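Local structure of D-3-phosphoglycerate dehydrogenase (Sulfolobus tokodaii, 2EKL) at residues 69-74 against 301-306; 121-126 against 133-138. The protein probably catalyses the NAD-dependent oxidation of D-3-phosphoglycerate, the first step of serine biosynthesis, and binds NAD. All blocks are in the same frame, centred on the assembly; numbering follows the deposited sequence.

Contact 1: 69-74 against 301-306; sequences LKIIAR and QNLLNA
Ile71 and Leu303 are the main pair in this contact. Strand 71-74 lies next to the edge strand 93-95 in the parallel five-stranded alpha/beta sheet of the catalytic domain. Helix 289-309, near the C terminus, returns to lie on this sheet. Its 301-306 part runs nearly antiparallel to strand 71-74, at 172°, with the axes 9.4 Å apart at closest approach.

The tight part is the Ile71 end. Both branches of Ile71 reach the helix. Ile71 CG2 stands anti to the backbone N and meets Leu303 CD1 at 3.5 Å. The CG1 branch runs out extended (chi2 176°), and Ile71 CD1 rests against Ala306 CB at 3.7 Å. Leu303 CD1 is also 4.2 Å from Ile71 CD1, so this one methyl touches both branches of the isoleucine. The four touching residues are all buried, and the joint is wholly apolar. Leu22 of helix 16-24 and Ile49 of strand 49-52 close in on Leu303, while Leu310 packs on Ile71.

The contact is looser at Ala73. Here the strand offers just a short methyl group, though the two backbones come nearer: the CA atoms of Ala73 and Leu303 are 6.6 Å apart. Gln301 and Asn305 are on the exposed side of the helix. Asn302 is partly exposed, and its ND2 is hydrogen-bonded to Tyr96 O, just past strand 93-95. Across the looser end, Ala73 CB comes no closer than 4.4 Å to Leu303 CD1.

Contact 2: 121-126 against 133-138; sequences YTSMAL and KKIEGL
The flat group here is the Lys133 peptide carbonyl, met by a methyl of Leu126. Leu126 CD1 lies 4.1 Å from Lys133 O. It sits beyond the oxygen and tilted from the peptide plane, so it does not cover the face of the group. The same oxygen accepts a hydrogen bond from Thr282 OG1 of the second subunit. One carbonyl thus touches a helix of its own chain and is gripped by the partner chain.

The Lys133 side chain adds an aliphatic contact beside this. It starts out extended, then turns at chi3 (60°), and Lys133 CE comes to 4.2 Å from Leu126 CD1. The methylene does the touching; the ammonium group lies farther out, and the residue is exposed.

The second touching pair is Ser123 and Ile135. Ile135 CG2 meets Ser123 CB at 3.7 Å and Ser123 OG at 4.1 Å. With CG1 of Ile135 anti to the backbone N (chi1 174°), the CG2 methyl is left to face the helix. Ser123 OG has its polar partner in the other chain, where it is hydrogen-bonded to Thr282 OG1. That one threonine hydroxyl therefore links the helix and the extended segment from across the interface.

Ile284 of the second subunit packs on Ile135. Met124 packs on Met124 of the second subunit, and the Gly137 backbone is also hydrogen-bonded to that chain. Leu126 is further covered by Ile131 in the turn after the helix. A short helix, a turn and an extended return that together lie against the partner are consistent with the dimerisation region of the NAD-binding domain in D-2-hydroxyacid dehydrogenases.

In the fold
From the N terminus, the chain lays down three strands of the catalytic-domain sheet and then strand 71-74, the first half of contact 1. Strand 93-95 follows, and helix 102-118 leads into the NAD-binding domain. There contact 2 closes a short loop: helix 120-128 turns and 133-138 comes back along it, before strand 144-148 begins the Rossmann sheet. Helix 289-309 finally returns to the catalytic domain and completes contact 1. Contact 2 is thus nested within the long loop of contact 1, with no crossing. Their centres are 48 Å apart. Contact 1 ties the late helix 289-309 to the sheet of the catalytic domain; contact 2 lies at the interface with the second subunit.

Contact 1: 69-74 against 301-306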
loop_
_atom_site.group_PDB
_atom_site.type_symbol
_atom_site.label_atom_id
_atom_site.label_comp_id
_atom_site.label_asym_id
_atom_site.label_seq_id
_atom_site.Cartn_x
_atom_site.Cartn_y
_atom_site.Cartn_z
ATOM N N LEU A 69 -24.548 36.097 -13.542
ATOM C CA LEU A 69 -24.221 34.768 -13.033
ATOM C C LEU A 69 -25.379 34.094 -12.303
ATOM O O LEU A 69 -25.983 34.677 -11.401
ATOM C CB LEU A 69 -23.012 34.838 -12.098
ATOM C CG LEU A 69 -21.632 34.980 -12.742
ATOM C CD1 LEU A 69 -20.577 35.101 -11.652
ATOM C CD2 LEU A 69 -21.349 33.774 -13.631
ATOM N N LYS A 70 -25.672 32.858 -12.701
ATOM C CA LYS A 70 -26.746 32.072 -12.102
ATOM C C LYS A 70 -26.211 30.733 -11.598
ATOM O O LYS A 70 -26.774 30.131 -10.682
ATOM C CB LYS A 70 -27.853 31.825 -13.129
ATOM C CG LYS A 70 -28.485 33.095 -13.671
ATOM C CD LYS A 70 -29.407 32.799 -14.840
ATOM C CE LYS A 70 -30.000 34.079 -15.412
ATOM N NZ LYS A 70 -28.947 35.017 -15.903
ATOM N N ILE A 71 -25.123 30.267 -12.206
ATOM C CA ILE A 71 -24.513 28.998 -11.814
ATOM C C ILE A 71 -22.997 29.087 -11.875
ATOM O O ILE A 71 -22.431 29.623 -12.832
ATOM C CB ILE A 71 -24.938 27.829 -12.743
ATOM C CG1 ILE A 71 -26.457 27.669 -12.748
ATOM C CG2 ILE A 71 -24.290 26.526 -12.269
ATOM C CD1 ILE A 71 -26.950 26.608 -13.717
ATOM N N ILE A 72 -22.349 28.566 -10.840
ATOM C CA ILE A 72 -20.896 28.523 -10.769
ATOM C C ILE A 72 -20.565 27.039 -10.681
ATOM O O ILE A 72 -21.041 26.347 -9.781
ATOM C CB ILE A 72 -20.355 29.224 -9.504
ATOM C CG1 ILE A 72 -20.564 30.735 -9.605
ATOM C CG2 ILE A 72 -18.878 28.906 -9.328
ATOM C CD1 ILE A 72 -20.158 31.493 -8.347
ATOM N N ALA A 73 -19.771 26.547 -11.625
ATOM C CA ALA A 73 -19.403 25.137 -11.630
ATOM C C ALA A 73 -17.919 24.953 -11.379
ATOM O O ALA A 73 -17.084 25.537 -12.069
ATOM C CB ALA A 73 -19.787 24.496 -12.962
ATOM N N ARG A 74 -17.599 24.140 -10.378
ATOM C CA ARG A 74 -16.216 23.844 -10.031
ATOM C C ARG A 74 -15.956 22.393 -10.416
ATOM O O ARG A 74 -16.509 21.479 -9.812
ATOM C CB ARG A 74 -15.995 24.029 -8.527
ATOM C CG ARG A 74 -14.682 23.458 -8.003
ATOM C CD ARG A 74 -13.486 24.208 -8.544
ATOM N NE ARG A 74 -12.225 23.555 -8.201
ATOM C CZ ARG A 74 -11.737 23.441 -6.971
ATOM N NH1 ARG A 74 -12.402 23.939 -5.938
ATOM N NH2 ARG A 74 -10.576 22.832 -6.774
ATOM N N GLN A 301 -23.101 16.507 -14.814
ATOM C CA GLN A 301 -24.471 16.153 -14.472
ATOM C C GLN A 301 -25.099 17.120 -13.472
ATOM O O GLN A 301 -26.278 17.468 -13.595
ATOM C CB GLN A 301 -24.543 14.726 -13.927
ATOM C CG GLN A 301 -25.975 14.221 -13.810
ATOM C CD GLN A 301 -26.767 14.440 -15.094
ATOM O OE1 GLN A 301 -26.426 13.899 -16.148
ATOM N NE2 GLN A 301 -27.825 15.245 -15.010
ATOM N N ASN A 302 -24.327 17.557 -12.483
ATOM C CA ASN A 302 -24.856 18.495 -11.500
ATOM C C ASN A 302 -25.124 19.849 -12.146
ATOM O O ASN A 302 -26.065 20.551 -11.771
ATOM C CB ASN A 302 -23.895 18.648 -10.314
ATOM C CG ASN A 302 -23.892 17.427 -9.411
ATOM O OD1 ASN A 302 -24.867 16.674 -9.375
ATOM N ND2 ASN A 302 -22.809 17.232 -8.665
ATOM N N LEU A 303 -24.297 20.211 -13.123
ATOM C CA LEU A 303 -24.479 21.472 -13.829
ATOM C C LEU A 303 -25.767 21.413 -14.641
ATOM O O LEU A 303 -26.547 22.369 -14.658
ATOM C CB LEU A 303 -23.293 21.744 -14.759
ATOM C CG LEU A 303 -23.419 22.962 -15.678
ATOM C CD1 LEU A 303 -23.713 24.202 -14.850
ATOM C CD2 LEU A 303 -22.130 23.133 -16.481
ATOM N N LEU A 304 -25.992 20.287 -15.309
ATOM C CA LEU A 304 -27.197 20.117 -16.118
ATOM C C LEU A 304 -28.457 20.160 -15.258
ATOM O O LEU A 304 -29.460 20.759 -15.650
ATOM C CB LEU A 304 -27.151 18.792 -16.884
ATOM C CG LEU A 304 -26.164 18.685 -18.051
ATOM C CD1 LEU A 304 -26.291 17.320 -18.693
ATOM C CD2 LEU A 304 -26.448 19.773 -19.072
ATOM N N ASN A 305 -28.407 19.527 -14.090
ATOM C CA ASN A 305 -29.564 19.521 -13.201
ATOM C C ASN A 305 -29.893 20.941 -12.750
ATOM O O ASN A 305 -31.064 21.331 -12.706
ATOM C CB ASN A 305 -29.308 18.642 -11.977
ATOM C CG ASN A 305 -30.544 18.495 -11.102
ATOM O OD1 ASN A 305 -31.573 17.975 -11.541
ATOM N ND2 ASN A 305 -30.451 18.960 -9.861
ATOM N N ALA A 306 -28.858 21.707 -12.412
ATOM C CA ALA A 306 -29.033 23.091 -11.981
ATOM C C ALA A 306 -29.617 23.924 -13.120
ATOM O O ALA A 306 -30.449 24.807 -12.898
ATOM C CB ALA A 306 -27.701 23.674 -11.539
#

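Contact 2: 121-126 against 133-138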
loop_
_atom_site.group_PDB
_atom_site.type_symbol
_atom_site.label_atom_id
_atom_site.label_comp_id
_atom_site.label_asym_id
_atom_site.label_seq_id
_atom_site.Cartn_x
_atom_site.Cartn_y
_atom_site.Cartn_z
ATOM N N TYR A 121 9.643 2.921 0.322
ATOM C CA TYR A 121 10.369 3.869 -0.515
ATOM C C TYR A 121 11.865 3.596 -0.469
ATOM O O TYR A 121 12.527 3.530 -1.502
ATOM C CB TYR A 121 10.112 5.305 -0.064
ATOM C CG TYR A 121 10.882 6.311 -0.887
ATOM C CD1 TYR A 121 10.634 6.457 -2.251
ATOM C CD2 TYR A 121 11.882 7.090 -0.311
ATOM C CE1 TYR A 121 11.369 7.358 -3.025
ATOM C CE2 TYR A 121 12.622 7.994 -1.075
ATOM C CZ TYR A 121 12.360 8.121 -2.425
ATOM O OH TYR A 121 13.082 9.024 -3.175
ATOM N N THR A 122 12.391 3.447 0.738
ATOM C CA THR A 122 13.810 3.191 0.919
ATOM C C THR A 122 14.221 1.926 0.169
ATOM O O THR A 122 15.243 1.904 -0.522
ATOM C CB THR A 122 14.149 3.041 2.411
ATOM O OG1 THR A 122 13.769 4.236 3.109
ATOM C CG2 THR A 122 15.644 2.799 2.598
ATOM N N SER A 123 13.407 0.884 0.297
ATOM C CA SER A 123 13.671 -0.394 -0.357
ATOM C C SER A 123 13.617 -0.275 -1.879
ATOM O O SER A 123 14.481 -0.809 -2.583
ATOM C CB SER A 123 12.650 -1.437 0.116
ATOM O OG SER A 123 12.958 -2.738 -0.368
ATOM N N MET A 124 12.610 0.429 -2.393
ATOM C CA MET A 124 12.472 0.579 -3.837
ATOM C C MET A 124 13.616 1.395 -4.425
ATOM O O MET A 124 14.082 1.113 -5.534
ATOM C CB MET A 124 11.134 1.230 -4.186
ATOM C CG MET A 124 9.925 0.401 -3.792
ATOM S SD MET A 124 8.393 1.248 -4.225
ATOM C CE MET A 124 8.257 2.380 -2.911
ATOM N N ALA A 125 14.070 2.400 -3.684
ATOM C CA ALA A 125 15.177 3.231 -4.154
ATOM C C ALA A 125 16.433 2.368 -4.222
ATOM O O ALA A 125 17.199 2.436 -5.187
ATOM C CB ALA A 125 15.394 4.403 -3.210
ATOM N N LEU A 126 16.642 1.556 -3.192
ATOM C CA LEU A 126 17.793 0.669 -3.155
ATOM C C LEU A 126 17.756 -0.284 -4.343
ATOM O O LEU A 126 18.741 -0.426 -5.061
ATOM C CB LEU A 126 17.809 -0.123 -1.847
ATOM C CG LEU A 126 18.309 0.662 -0.632
ATOM C CD1 LEU A 126 17.928 -0.044 0.654
ATOM C CD2 LEU A 126 19.822 0.818 -0.738
ATOM N N LYS A 133 19.434 -4.827 -0.644
ATOM C CA LYS A 133 19.633 -4.966 0.789
ATOM C C LYS A 133 18.274 -4.935 1.474
ATOM O O LYS A 133 17.470 -4.038 1.226
ATOM C CB LYS A 133 20.493 -3.815 1.305
ATOM C CG LYS A 133 20.654 -3.786 2.814
ATOM C CD LYS A 133 21.687 -2.752 3.231
ATOM C CE LYS A 133 21.302 -1.354 2.789
ATOM N NZ LYS A 133 22.373 -0.369 3.113
ATOM N N LYS A 134 18.020 -5.917 2.331
ATOM C CA LYS A 134 16.752 -5.992 3.049
ATOM C C LYS A 134 16.632 -4.898 4.109
ATOM O O LYS A 134 17.626 -4.484 4.704
ATOM C CB LYS A 134 16.602 -7.362 3.710
ATOM C CG LYS A 134 16.533 -8.530 2.733
ATOM C CD LYS A 134 16.358 -9.848 3.475
ATOM C CE LYS A 134 16.233 -11.022 2.515
ATOM N NZ LYS A 134 16.148 -12.322 3.241
ATOM N N ILE A 135 15.406 -4.441 4.337
ATOM C CA ILE A 135 15.119 -3.402 5.322
ATOM C C ILE A 135 13.943 -3.884 6.170
ATOM O O ILE A 135 12.956 -4.382 5.633
ATOM C CB ILE A 135 14.745 -2.069 4.625
ATOM C CG1 ILE A 135 14.298 -1.035 5.660
ATOM C CG2 ILE A 135 13.663 -2.310 3.598
ATOM C CD1 ILE A 135 15.389 -0.633 6.630
ATOM N N GLU A 136 14.048 -3.737 7.487
ATOM C CA GLU A 136 12.991 -4.201 8.381
ATOM C C GLU A 136 12.001 -3.119 8.801
ATOM O O GLU A 136 12.389 -2.003 9.145
ATOM C CB GLU A 136 13.607 -4.836 9.630
ATOM C CG GLU A 136 12.589 -5.453 10.578
ATOM C CD GLU A 136 13.219 -5.963 11.859
ATOM O OE1 GLU A 136 13.955 -6.968 11.802
ATOM O OE2 GLU A 136 12.982 -5.352 12.919
ATOM N N GLY A 137 10.717 -3.468 8.772
ATOM C CA GLY A 137 9.670 -2.540 9.165
ATOM C C GLY A 137 8.767 -3.112 10.251
ATOM O O GLY A 137 9.202 -3.911 11.089
ATOM N N LEU A 138 7.501 -2.706 10.226
ATOM C CA LEU A 138 6.518 -3.150 11.211
ATOM C C LEU A 138 5.309 -3.835 10.583
ATOM O O LEU A 138 4.835 -3.428 9.522
ATOM C CB LEU A 138 6.030 -1.950 12.027
ATOM C CG LEU A 138 7.078 -1.187 12.845
ATOM C CD1 LEU A 138 6.429 0.019 13.510
ATOM C CD2 LEU A 138 7.682 -2.113 13.891
#